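Local coordinates for glycosyl hydrolases family 31 family protein (Aspergillus niger, PDB 6DRU), which liberates alpha-xylose from the non-reducing terminal glucose of xyloglucan oligosaccharides, at residues Y286-H291 and W295-R300; N391-Q396 and F553-G558; P303-M308 and Y385-K390; A336-N341 and R373-S378. One frame throughout, in Å; residues are numbered along the deposited sequence.

Interaction 1: residues Y286-H291 and W295-R300; sequences YQSWAH and WALDPR. With NAG (2-acetamido-2-deoxy-beta-D-glucopyranose), chain D; NAG (2-acetamido-2-deoxy-beta-D-glucopyranose), chain B; MAN (alpha-D-mannopyranose), chain C; XYS (alpha-D-xylopyranose), chain N.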
# COMPACT_ATOMS: atom_id res chain seq x y z
N TYR A 286 30.29 25.48 -6.32
CA TYR A 286 30.22 24.10 -6.78
C TYR A 286 30.88 23.95 -8.15
O TYR A 286 31.53 24.87 -8.66
CB TYR A 286 28.76 23.62 -6.78
CG TYR A 286 27.85 24.23 -7.83
CD1 TYR A 286 28.07 25.51 -8.35
CD2 TYR A 286 26.75 23.53 -8.30
CE1 TYR A 286 27.22 26.05 -9.30
CE2 TYR A 286 25.90 24.06 -9.25
CZ TYR A 286 26.14 25.32 -9.75
OH TYR A 286 25.29 25.85 -10.70
N GLN A 287 30.73 22.76 -8.74
CA GLN A 287 31.30 22.41 -10.05
C GLN A 287 32.82 22.54 -10.08
O GLN A 287 33.42 22.57 -11.15
CB GLN A 287 30.68 23.25 -11.17
CG GLN A 287 29.16 23.12 -11.27
CD GLN A 287 28.72 21.73 -11.69
OE1 GLN A 287 28.67 20.81 -10.87
NE2 GLN A 287 28.38 21.58 -12.96
N SER A 288 33.45 22.61 -8.91
CA SER A 288 34.90 22.70 -8.80
C SER A 288 35.57 21.34 -8.63
O SER A 288 36.77 21.28 -8.35
CB SER A 288 35.28 23.62 -7.63
OG SER A 288 34.55 23.27 -6.46
N TRP A 289 34.81 20.26 -8.79
CA TRP A 289 35.31 18.90 -8.64
C TRP A 289 35.40 18.22 -10.00
O TRP A 289 34.86 18.70 -11.00
CB TRP A 289 34.41 18.10 -7.70
CG TRP A 289 32.95 18.30 -7.98
CD1 TRP A 289 32.24 17.80 -9.03
CD2 TRP A 289 32.02 19.08 -7.20
NE1 TRP A 289 30.93 18.21 -8.95
CE2 TRP A 289 30.77 18.99 -7.84
CE3 TRP A 289 32.14 19.83 -6.03
CZ2 TRP A 289 29.64 19.63 -7.35
CZ3 TRP A 289 31.01 20.47 -5.54
CH2 TRP A 289 29.78 20.36 -6.20
N ALA A 290 36.09 17.08 -10.02
CA ALA A 290 36.18 16.30 -11.24
C ALA A 290 34.92 15.48 -11.49
O ALA A 290 34.42 15.43 -12.62
CB ALA A 290 37.41 15.38 -11.19
N HIS A 291 34.38 14.85 -10.45
CA HIS A 291 33.17 14.05 -10.56
C HIS A 291 32.30 14.26 -9.33
O HIS A 291 32.79 14.60 -8.25
CB HIS A 291 33.50 12.55 -10.71
CG HIS A 291 34.58 12.26 -11.71
ND1 HIS A 291 35.88 12.02 -11.35
CD2 HIS A 291 34.54 12.18 -13.06
CE1 HIS A 291 36.60 11.79 -12.43
NE2 HIS A 291 35.81 11.88 -13.48
N TRP A 295 34.42 14.68 -3.94
CA TRP A 295 34.59 15.49 -2.73
C TRP A 295 36.03 15.95 -2.59
O TRP A 295 36.71 15.70 -1.58
CB TRP A 295 34.10 14.72 -1.50
CG TRP A 295 32.62 14.49 -1.55
CD1 TRP A 295 31.67 15.39 -1.96
CD2 TRP A 295 31.92 13.29 -1.23
NE1 TRP A 295 30.42 14.82 -1.88
CE2 TRP A 295 30.55 13.53 -1.44
CE3 TRP A 295 32.32 12.03 -0.77
CZ2 TRP A 295 29.57 12.57 -1.21
CZ3 TRP A 295 31.35 11.07 -0.54
CH2 TRP A 295 29.99 11.35 -0.76
N ALA A 296 36.50 16.63 -3.63
CA ALA A 296 37.84 17.18 -3.72
C ALA A 296 37.88 18.12 -4.91
O ALA A 296 37.18 17.91 -5.91
CB ALA A 296 38.90 16.08 -3.86
N LEU A 297 38.70 19.16 -4.81
CA LEU A 297 38.85 20.09 -5.91
C LEU A 297 39.56 19.43 -7.08
O LEU A 297 40.52 18.67 -6.90
CB LEU A 297 39.63 21.33 -5.45
CG LEU A 297 38.92 22.16 -4.37
CD1 LEU A 297 39.86 23.21 -3.80
CD2 LEU A 297 37.67 22.80 -4.94
N ASP A 298 39.07 19.70 -8.28
CA ASP A 298 39.68 19.16 -9.49
C ASP A 298 41.12 19.65 -9.60
O ASP A 298 41.35 20.86 -9.71
CB ASP A 298 38.87 19.59 -10.72
CG ASP A 298 39.38 18.96 -12.01
OD1 ASP A 298 40.29 18.11 -11.96
OD2 ASP A 298 38.86 19.33 -13.09
N PRO A 299 42.11 18.76 -9.56
CA PRO A 299 43.51 19.21 -9.62
C PRO A 299 43.87 19.91 -10.91
O PRO A 299 44.83 20.69 -10.92
CB PRO A 299 44.31 17.91 -9.44
CG PRO A 299 43.35 16.95 -8.81
CD PRO A 299 42.01 17.30 -9.37
N ARG A 300 43.13 19.67 -12.00
CA ARG A 300 43.42 20.34 -13.25
C ARG A 300 43.19 21.85 -13.16
O ARG A 300 43.74 22.60 -13.98
CB ARG A 300 42.57 19.75 -14.38
CG ARG A 300 42.77 18.26 -14.59
CD ARG A 300 41.85 17.70 -15.66
NE ARG A 300 40.58 18.42 -15.75
CZ ARG A 300 40.23 19.19 -16.78
NH1 ARG A 300 41.06 19.33 -17.81
NH2 ARG A 300 39.06 19.81 -16.79
C1 NAG D . 34.19 21.42 -16.58
C2 NAG D . 35.67 21.13 -16.68
C3 NAG D . 36.49 22.36 -16.55
C4 NAG D . 35.99 23.41 -17.52
C5 NAG D . 34.53 23.66 -17.25
C6 NAG D . 33.99 24.72 -18.19
C7 NAG D . 36.26 18.84 -15.95
C8 NAG D . 36.66 17.89 -14.84
N2 NAG D . 36.05 20.22 -15.65
O3 NAG D . 37.84 22.04 -16.75
O4 NAG D . 36.73 24.60 -17.37
O5 NAG D . 33.83 22.46 -17.46
O6 NAG D . 32.69 24.36 -18.61
O7 NAG D . 36.12 18.43 -17.08
C1 NAG B . 29.69 18.90 -15.51
C2 NAG B . 29.89 19.53 -16.88
C3 NAG B . 31.31 19.76 -17.25
C4 NAG B . 32.15 20.23 -16.09
C5 NAG B . 31.91 19.36 -14.88
C6 NAG B . 32.76 19.84 -13.72
C7 NAG B . 27.95 18.86 -18.25
C8 NAG B . 27.34 17.93 -19.28
N2 NAG B . 29.30 18.67 -17.84
O3 NAG B . 31.36 20.68 -18.32
O4 NAG B . 33.51 20.17 -16.45
O5 NAG B . 30.55 19.45 -14.55
O6 NAG B . 32.09 19.57 -12.51
O7 NAG B . 27.29 19.77 -17.78
C1 MAN C . 42.70 22.44 -18.50
C2 MAN C . 43.58 22.99 -17.40
C3 MAN C . 44.65 23.88 -17.99
C4 MAN C . 45.36 23.14 -19.10
C5 MAN C . 44.32 22.65 -20.09
C6 MAN C . 44.99 22.01 -21.29
O2 MAN C . 44.19 21.93 -16.70
O3 MAN C . 45.57 24.24 -16.99
O4 MAN C . 46.26 24.00 -19.75
O5 MAN C . 43.48 21.73 -19.44
O6 MAN C . 45.02 20.60 -21.13
C1 XYS N . 22.68 26.18 -5.68
C2 XYS N . 22.95 27.13 -4.54
C3 XYS N . 23.76 28.30 -5.06
C4 XYS N . 25.00 27.79 -5.76
C5 XYS N . 24.60 26.76 -6.80
O1 XYS N . 21.98 26.85 -6.70
O2 XYS N . 21.73 27.59 -4.01
O3 XYS N . 24.14 29.13 -3.98
O4 XYS N . 25.65 28.86 -6.40
O5 XYS N . 23.91 25.69 -6.18
O HOH W 1 35.78 20.36 -12.77
O HOH W 2 37.60 16.30 -7.82
O HOH W 3 32.34 15.59 -5.54
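Ser288 and Asp298 are joined by the one direct hydrogen bond between residues 286-291 and 295-300: Asp298 N points at Ser288 O over 2.8 Å, nearly straight at 175° and in the carbonyl plane. The same oxygen takes a CA-H...O contact from Leu297 CA at 3.4 Å, and the carbonyl O of Ala296 lies 3.3 Å from Trp289 CB. Side-chain contact is van der Waals and modest: Leu297 CD2 reaches 3.5 Å from Ser288 OG, a hydroxyl that is itself hydrogen-bonded to Asp285 O, and Ala290 CB lies against the carboxylate of Asp298.

Both segments belong to one long excursion of the TIM barrel, between strand 281-284 and helix 305-316, and the loop turns back on itself here. Near its start, Tyr286 lines the xylose pocket: the Tyr286 ring has Gln287 CG over one face and xylose C5 over the other, 3.6 Å from CZ.

Water finishes the pairing. One molecule accepts from Ala290 N and donates to Ala296 O; another donates to both Trp289 O and Asp298 OD2 and accepts from N2 of a glycan NAG.

The charged pair is Asp298 and Arg300. The Asp298 carboxylate, anti to the backbone N (chi1 -175°), forms an Asx turn through OD1, which Arg300 N meets from above the carboxylate plane, and a salt bridge through the syn lone pair of OD2 to Arg300 NE at 3.3 Å. Beyond it, the Arg300 carbonyl accepts from O2 of a mannose in the glycan.

Interaction 2: residues N391-Q396 and F553-G558; sequences NFWIDQ and FMRTHG. With XYS (alpha-D-xylopyranose), chain N; BGC (beta-D-glucopyranose), chain F.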
# COMPACT_ATOMS: atom_id res chain seq x y z
N ASN A 391 36.22 25.56 6.34
CA ASN A 391 34.80 25.86 6.41
C ASN A 391 34.13 25.27 5.18
O ASN A 391 34.72 25.26 4.09
CB ASN A 391 34.56 27.37 6.49
CG ASN A 391 35.29 28.01 7.66
OD1 ASN A 391 34.78 28.04 8.78
ND2 ASN A 391 36.49 28.52 7.40
N PHE A 392 32.91 24.77 5.34
CA PHE A 392 32.30 23.95 4.30
C PHE A 392 30.91 24.45 3.95
O PHE A 392 30.12 24.82 4.83
CB PHE A 392 32.25 22.48 4.74
CG PHE A 392 33.61 21.87 4.87
CD1 PHE A 392 34.30 21.45 3.75
CD2 PHE A 392 34.20 21.73 6.11
CE1 PHE A 392 35.56 20.89 3.86
CE2 PHE A 392 35.46 21.17 6.24
CZ PHE A 392 36.14 20.75 5.11
N TRP A 393 30.61 24.44 2.66
CA TRP A 393 29.34 24.89 2.11
C TRP A 393 28.56 23.66 1.67
O TRP A 393 28.79 23.12 0.59
CB TRP A 393 29.57 25.86 0.95
CG TRP A 393 28.34 26.50 0.41
CD1 TRP A 393 27.07 26.39 0.90
CD2 TRP A 393 28.26 27.37 -0.72
NE1 TRP A 393 26.21 27.13 0.14
CE2 TRP A 393 26.91 27.75 -0.87
CE3 TRP A 393 29.19 27.87 -1.63
CZ2 TRP A 393 26.47 28.59 -1.88
CZ3 TRP A 393 28.76 28.72 -2.64
CH2 TRP A 393 27.41 29.07 -2.76
N ILE A 394 27.64 23.21 2.52
CA ILE A 394 26.87 21.99 2.27
C ILE A 394 25.58 22.40 1.57
O ILE A 394 24.55 22.63 2.20
CB ILE A 394 26.63 21.18 3.54
CG1 ILE A 394 26.41 22.11 4.73
CG2 ILE A 394 27.81 20.27 3.75
CD1 ILE A 394 26.09 21.39 6.02
N ASP A 395 25.64 22.46 0.25
CA ASP A 395 24.58 22.98 -0.58
C ASP A 395 23.73 21.84 -1.14
O ASP A 395 24.21 20.71 -1.28
CB ASP A 395 25.18 23.81 -1.72
CG ASP A 395 24.13 24.46 -2.60
OD1 ASP A 395 24.33 24.46 -3.84
OD2 ASP A 395 23.11 24.93 -2.07
N GLN A 396 22.47 22.15 -1.42
CA GLN A 396 21.58 21.25 -2.17
C GLN A 396 21.36 19.93 -1.45
O GLN A 396 21.28 18.87 -2.07
CB GLN A 396 22.11 21.01 -3.58
CG GLN A 396 21.93 22.20 -4.49
CD GLN A 396 20.76 22.03 -5.43
OE1 GLN A 396 20.64 21.01 -6.11
NE2 GLN A 396 19.88 23.02 -5.47
N PHE A 553 24.73 37.29 9.53
CA PHE A 553 25.96 37.12 8.77
C PHE A 553 25.86 37.93 7.49
O PHE A 553 24.86 37.86 6.78
CB PHE A 553 26.21 35.64 8.45
CG PHE A 553 26.54 34.81 9.66
CD1 PHE A 553 27.85 34.70 10.11
CD2 PHE A 553 25.55 34.14 10.35
CE1 PHE A 553 28.16 33.94 11.22
CE2 PHE A 553 25.85 33.38 11.46
CZ PHE A 553 27.15 33.28 11.90
N MET A 554 26.91 38.71 7.21
CA MET A 554 26.97 39.54 6.02
C MET A 554 27.72 38.78 4.94
O MET A 554 28.94 38.58 5.04
CB MET A 554 27.64 40.88 6.32
CG MET A 554 27.57 41.88 5.18
SD MET A 554 28.70 43.26 5.40
CE MET A 554 28.34 44.22 3.93
N ARG A 555 27.00 38.36 3.90
CA ARG A 555 27.60 37.58 2.81
C ARG A 555 26.95 37.98 1.50
O ARG A 555 25.72 38.09 1.41
CB ARG A 555 27.44 36.08 3.05
CG ARG A 555 27.55 35.23 1.79
CD ARG A 555 27.45 33.74 2.09
NE ARG A 555 27.09 32.96 0.92
CZ ARG A 555 25.83 32.74 0.53
NH1 ARG A 555 24.83 33.25 1.24
NH2 ARG A 555 25.57 32.02 -0.55
N THR A 556 27.78 38.19 0.48
CA THR A 556 27.32 38.46 -0.87
C THR A 556 27.56 37.23 -1.74
O THR A 556 28.55 36.52 -1.57
CB THR A 556 28.03 39.68 -1.46
OG1 THR A 556 27.55 39.91 -2.80
CG2 THR A 556 29.54 39.48 -1.48
N HIS A 557 26.64 36.99 -2.67
CA HIS A 557 26.69 35.82 -3.54
C HIS A 557 25.62 35.99 -4.61
O HIS A 557 24.63 36.71 -4.41
CB HIS A 557 26.46 34.53 -2.75
CG HIS A 557 26.43 33.30 -3.60
ND1 HIS A 557 27.52 32.87 -4.33
CD2 HIS A 557 25.44 32.40 -3.84
CE1 HIS A 557 27.20 31.77 -4.98
NE2 HIS A 557 25.95 31.46 -4.70
N GLY A 558 25.83 35.33 -5.74
CA GLY A 558 24.85 35.35 -6.80
C GLY A 558 25.46 34.95 -8.12
O GLY A 558 26.67 34.82 -8.27
C1 XYS N . 22.68 26.18 -5.68
C2 XYS N . 22.95 27.13 -4.54
C3 XYS N . 23.76 28.30 -5.06
C4 XYS N . 25.00 27.79 -5.76
C5 XYS N . 24.60 26.76 -6.80
O1 XYS N . 21.98 26.85 -6.70
O2 XYS N . 21.73 27.59 -4.01
O3 XYS N . 24.14 29.13 -3.98
O4 XYS N . 25.65 28.86 -6.40
O5 XYS N . 23.91 25.69 -6.18
C2 BGC F . 18.28 25.01 -11.56
C3 BGC F . 18.10 24.22 -10.32
C4 BGC F . 19.48 23.87 -9.72
C5 BGC F . 20.33 25.10 -9.60
C6 BGC F . 21.73 24.72 -9.14
C1 BGC F . 19.13 26.22 -11.24
O2 BGC F . 17.00 25.44 -12.08
O3 BGC F . 17.40 23.07 -10.61
O4 BGC F . 19.32 23.29 -8.45
O5 BGC F . 20.42 25.76 -10.85
O6 BGC F . 22.62 25.78 -9.41
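The indole of Trp393 drives its edge into the face of His557, a T-shaped pair with centroids 5.0 Å apart and planes at 86°; Trp393 CH2 comes within 3.4 Å of His557 NE2. One face of the indole carries the CB of Asp395, and xylose O3 lies at its edge, 3.2 Å from CZ2. The imidazole presents its own edge to the sugar, with xylose O4 in its plane. Arg555 crosses the indole at about a right angle, and its guanidinium forms a salt bridge with Asp516 and a cation-pi contact with Trp484.

Trp393 stands on strand 391-394 of the TIM barrel and Arg555 on the short, weakly bonded strand 554-555; Asp395 and His557 follow in loops. With CG anti to the backbone N in Trp393 (chi1 -174°), the ring reaches inward.

His557 NE2 donates to xylose O4 at 3.1 Å and also bonds O3 at 3.0 Å, so one nitrogen reads two neighbouring hydroxyls. Asp395 OD1 lies 3.0 Å from the anomeric C1 of xylose, consistent with its being the catalytic nucleophile, as in retaining GH31 enzymes. The Trp393-His557 pair probably orients the xylose together with Asp285, Arg470 and Asp487.

Interaction 3: residues P303-M308 and Y385-K390; sequences PNVAQM and YDKGIK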
# COMPACT_ATOMS: atom_id res chain seq x y z
N PRO A 303 45.62 23.11 -8.61
CA PRO A 303 46.77 22.19 -8.51
C PRO A 303 47.37 22.09 -7.12
O PRO A 303 47.77 21.00 -6.70
CB PRO A 303 47.77 22.76 -9.52
CG PRO A 303 47.39 24.20 -9.64
CD PRO A 303 45.90 24.25 -9.50
N ASN A 304 47.45 23.20 -6.38
CA ASN A 304 48.06 23.22 -5.05
C ASN A 304 47.14 24.03 -4.15
O ASN A 304 47.26 25.26 -4.06
CB ASN A 304 49.47 23.81 -5.11
CG ASN A 304 50.26 23.58 -3.84
OD1 ASN A 304 49.69 23.30 -2.78
ND2 ASN A 304 51.58 23.70 -3.94
N VAL A 305 46.23 23.34 -3.45
CA VAL A 305 45.22 24.06 -2.68
C VAL A 305 45.74 24.47 -1.31
O VAL A 305 45.22 25.41 -0.71
CB VAL A 305 43.92 23.24 -2.56
CG1 VAL A 305 43.58 22.59 -3.90
CG2 VAL A 305 44.03 22.21 -1.48
N ALA A 306 46.74 23.76 -0.77
CA ALA A 306 47.36 24.21 0.47
C ALA A 306 48.10 25.53 0.27
O ALA A 306 48.12 26.39 1.16
CB ALA A 306 48.31 23.14 1.01
N GLN A 307 48.72 25.70 -0.91
CA GLN A 307 49.36 26.97 -1.23
C GLN A 307 48.34 28.07 -1.49
O GLN A 307 48.59 29.24 -1.15
CB GLN A 307 50.27 26.81 -2.45
CG GLN A 307 51.15 28.01 -2.73
CD GLN A 307 51.58 28.09 -4.18
OE1 GLN A 307 51.71 27.07 -4.86
NE2 GLN A 307 51.78 29.30 -4.68
N MET A 308 47.20 27.73 -2.08
CA MET A 308 46.18 28.74 -2.35
C MET A 308 45.61 29.29 -1.05
O MET A 308 45.47 30.51 -0.89
CB MET A 308 45.07 28.14 -3.21
CG MET A 308 43.93 29.10 -3.50
SD MET A 308 42.50 28.30 -4.25
CE MET A 308 41.99 27.20 -2.92
N TYR A 385 40.15 20.30 4.74
CA TYR A 385 40.46 20.76 6.09
C TYR A 385 41.96 20.75 6.36
O TYR A 385 42.52 21.71 6.90
CB TYR A 385 39.73 19.90 7.12
CG TYR A 385 39.68 20.50 8.51
CD1 TYR A 385 40.71 20.27 9.42
CD2 TYR A 385 38.61 21.28 8.92
CE1 TYR A 385 40.67 20.81 10.69
CE2 TYR A 385 38.56 21.83 10.19
CZ TYR A 385 39.59 21.59 11.07
OH TYR A 385 39.54 22.13 12.34
N ASP A 386 42.64 19.67 5.97
CA ASP A 386 44.09 19.57 6.14
C ASP A 386 44.85 20.35 5.09
O ASP A 386 46.08 20.21 5.00
CB ASP A 386 44.53 18.10 6.11
CG ASP A 386 44.13 17.34 7.35
OD1 ASP A 386 43.56 17.97 8.27
OD2 ASP A 386 44.39 16.12 7.42
N LYS A 387 44.17 21.18 4.29
CA LYS A 387 44.81 21.95 3.24
C LYS A 387 44.40 23.42 3.28
O LYS A 387 44.54 24.13 2.28
CB LYS A 387 44.52 21.34 1.87
CG LYS A 387 45.10 19.94 1.68
CD LYS A 387 44.87 19.43 0.27
CE LYS A 387 45.48 18.07 0.03
NZ LYS A 387 45.20 17.60 -1.36
N GLY A 388 43.89 23.89 4.42
CA GLY A 388 43.60 25.30 4.63
C GLY A 388 42.17 25.71 4.40
O GLY A 388 41.81 26.85 4.75
N ILE A 389 41.34 24.84 3.84
CA ILE A 389 39.92 25.13 3.64
C ILE A 389 39.17 24.40 4.74
O ILE A 389 38.85 23.21 4.62
CB ILE A 389 39.45 24.71 2.24
CG1 ILE A 389 40.29 25.42 1.17
CG2 ILE A 389 37.98 25.04 2.05
CD1 ILE A 389 40.20 24.79 -0.19
N LYS A 390 38.87 25.11 5.83
CA LYS A 390 38.31 24.49 7.03
C LYS A 390 36.87 24.90 7.29
O LYS A 390 36.34 24.60 8.36
CB LYS A 390 39.18 24.83 8.23
CG LYS A 390 40.67 24.64 7.98
CD LYS A 390 41.50 24.92 9.22
CE LYS A 390 42.76 24.08 9.22
NZ LYS A 390 43.29 23.87 10.60
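The carbonyl oxygen of Lys387 is approached by two groups from the start of helix 305-316: a CA-H...O contact from Ala306 CA, 3.4 Å away with 159° at the hydrogen, and a hydrogen bond with the hydroxyl of Ser309, one turn further on. Ser309 OG is also hydrogen-bonded to Ala306 O, which ties the turn at 387 to the first turn of the helix. No conventional hydrogen bond passes directly between residues 303-308 and 385-390.

Side chains add an apolar seam. Val305 CG2, set between the backbone N and the carbonyl carbon, crosses the Lys387 chain at a slant, 3.5 Å from CB and 3.4 Å from CD, so that the extended lysine runs past the valine and carries its ammonium group away. Deeper in, the methyl CE of Met308, swung round by a bend at chi3 (65°), meets Ile389 CD1 at 4.1 Å.

The helix start is itself capped. Asn304 is the N-cap, and its OD1 accepts from Gln307 N at 3.2 Å, the donor standing above the carbonyl plane.

In the TIM barrel, residues 386-390 lead from helix 370-385 into strand 391-394. Leu297, from the loop preceding helix 305-316, packs on both Val305 and Ile389, while Met308 and Ile389 both rest on Met320 of strand 319-328. The contact thus joins the start of helix 305-316 to the loop after helix 370-385, over strand 319-328.

Interaction 4: residues A336-N341 and R373-S378; sequences AALQAN and RKFLWS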
# COMPACT_ATOMS: atom_id res chain seq x y z
N ALA A 336 32.31 3.16 -6.25
CA ALA A 336 32.33 1.73 -5.94
C ALA A 336 32.31 1.50 -4.43
O ALA A 336 31.58 0.63 -3.94
CB ALA A 336 33.54 1.07 -6.58
N ALA A 337 33.12 2.26 -3.68
CA ALA A 337 33.16 2.08 -2.23
C ALA A 337 31.85 2.50 -1.58
O ALA A 337 31.36 1.82 -0.67
CB ALA A 337 34.33 2.87 -1.65
N LEU A 338 31.27 3.62 -2.03
CA LEU A 338 30.00 4.06 -1.47
C LEU A 338 28.90 3.06 -1.75
O LEU A 338 28.01 2.84 -0.92
CB LEU A 338 29.63 5.43 -2.05
CG LEU A 338 30.47 6.62 -1.59
CD1 LEU A 338 30.34 7.77 -2.57
CD2 LEU A 338 30.02 7.05 -0.20
N GLN A 339 28.93 2.44 -2.93
CA GLN A 339 27.91 1.46 -3.29
C GLN A 339 28.07 0.17 -2.49
O GLN A 339 27.09 -0.41 -2.03
CB GLN A 339 27.97 1.17 -4.79
CG GLN A 339 26.78 0.42 -5.33
CD GLN A 339 25.55 1.29 -5.45
OE1 GLN A 339 24.65 1.23 -4.62
NE2 GLN A 339 25.52 2.12 -6.49
N ALA A 340 29.32 -0.28 -2.31
CA ALA A 340 29.56 -1.58 -1.70
C ALA A 340 29.26 -1.56 -0.20
O ALA A 340 28.74 -2.54 0.35
CB ALA A 340 31.00 -2.03 -1.95
N ASN A 341 29.59 -0.46 0.47
CA ASN A 341 29.39 -0.35 1.91
C ASN A 341 28.01 0.18 2.28
O ASN A 341 27.76 0.47 3.45
CB ASN A 341 30.48 0.54 2.52
CG ASN A 341 31.85 -0.11 2.46
OD1 ASN A 341 32.23 -0.85 3.37
ND2 ASN A 341 32.59 0.16 1.39
N ARG A 373 28.48 9.27 7.12
CA ARG A 373 28.97 10.55 7.63
C ARG A 373 30.48 10.49 7.86
O ARG A 373 31.19 11.47 7.60
CB ARG A 373 28.24 10.92 8.92
CG ARG A 373 26.76 11.20 8.73
CD ARG A 373 26.21 12.03 9.87
NE ARG A 373 26.30 11.34 11.16
CZ ARG A 373 25.35 10.56 11.66
NH1 ARG A 373 24.23 10.36 10.97
NH2 ARG A 373 25.51 9.97 12.84
N LYS A 374 30.99 9.35 8.32
CA LYS A 374 32.42 9.21 8.52
C LYS A 374 33.16 9.15 7.19
O LYS A 374 34.23 9.76 7.05
CB LYS A 374 32.73 7.94 9.31
CG LYS A 374 34.19 7.52 9.20
CD LYS A 374 34.62 6.48 10.22
CE LYS A 374 35.71 5.57 9.65
NZ LYS A 374 36.66 6.32 8.78
N PHE A 375 32.60 8.45 6.21
CA PHE A 375 33.22 8.38 4.89
C PHE A 375 33.37 9.77 4.28
O PHE A 375 34.40 10.08 3.67
CB PHE A 375 32.40 7.47 3.98
CG PHE A 375 33.02 7.26 2.62
CD1 PHE A 375 32.82 8.17 1.59
CD2 PHE A 375 33.79 6.14 2.37
CE1 PHE A 375 33.39 7.97 0.35
CE2 PHE A 375 34.36 5.93 1.13
CZ PHE A 375 34.16 6.85 0.12
N LEU A 376 32.36 10.62 4.45
CA LEU A 376 32.38 11.92 3.80
C LEU A 376 33.36 12.87 4.48
O LEU A 376 34.04 13.65 3.82
CB LEU A 376 30.98 12.52 3.76
CG LEU A 376 30.86 14.02 3.52
CD1 LEU A 376 31.26 14.36 2.09
CD2 LEU A 376 29.44 14.49 3.80
N TRP A 377 33.46 12.79 5.82
CA TRP A 377 34.43 13.63 6.51
C TRP A 377 35.86 13.20 6.20
O TRP A 377 36.76 14.05 6.13
CB TRP A 377 34.20 13.62 8.01
CG TRP A 377 35.14 14.53 8.72
CD1 TRP A 377 36.14 14.18 9.58
CD2 TRP A 377 35.19 15.96 8.60
NE1 TRP A 377 36.81 15.30 10.01
CE2 TRP A 377 36.24 16.41 9.43
CE3 TRP A 377 34.45 16.90 7.88
CZ2 TRP A 377 36.57 17.75 9.56
CZ3 TRP A 377 34.78 18.24 8.01
CH2 TRP A 377 35.83 18.65 8.84
N SER A 378 36.09 11.90 6.03
CA SER A 378 37.42 11.43 5.66
C SER A 378 37.86 12.03 4.33
O SER A 378 39.06 12.23 4.10
CB SER A 378 37.44 9.91 5.59
OG SER A 378 36.78 9.44 4.43
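Phe375 extends from helix 370-385, one of the outer helices of the TIM barrel, to the short helix 335-340, which lies in the long connection between strand 319-328 and that same helix. Its CB points toward the short helix, and the torsion that sets CG opposite the backbone N (chi1 -176°) directs the ring at it. CG already comes within 4.1 Å of Leu338 CD2. On one flank CD1 and CE1 are each 3.5 Å from that methyl, which sits over a face of the ring, and CE1 also meets Leu338 CG at 3.8 Å. CZ, at the tip, remains beside Leu338 CG at 4.1 Å, whereas on the other flank CE2 touches Ala337 CB, also at 4.1 Å. The phenyl group is thus received by two consecutive residues of the short helix, with Leu343 adding to its surroundings.

The joint between the helices is wholly apolar. Leu338 turns its other contacts inward, to Leu344 and to Val328 of strand 319-328, so it bridges the ring and the barrel wall. The end of the short helix also meets neighbouring subunits: Asn341, just past it, packs on Thr69 of a second subunit and Ala340 on Tyr414 of a third.

At the helix end the oxygen of Ala337 accepts twice from Asn341, its backbone N and its ND2 arriving from opposite faces of the carbonyl plane, with ND2 2.9 Å away.

How the interactions relate
Interactions 1 and 2 meet at the bound xylose: both touch the same sugar, although their centres are about 18 Å apart and their nearest atoms about 5 Å. Interaction 1 continues outward into the barrel's flank. Leu297 CD1 packs 3.8 Å from Val305 CG1 of interaction 3, while Trp295 CD2 lies 3.5 Å from Leu376 CD1 of interaction 4, whose centre is about 17 Å away. Helix 370-385 and strand 391-394 link the other three: Phe392 CE2 of interaction 2 is 3.5 Å from Trp377 CZ3 of interaction 4, and Tyr385 CD2 of interaction 3 is 3.8 Å from Trp377 CH2. Interactions 3 and 4 lie away from the active site.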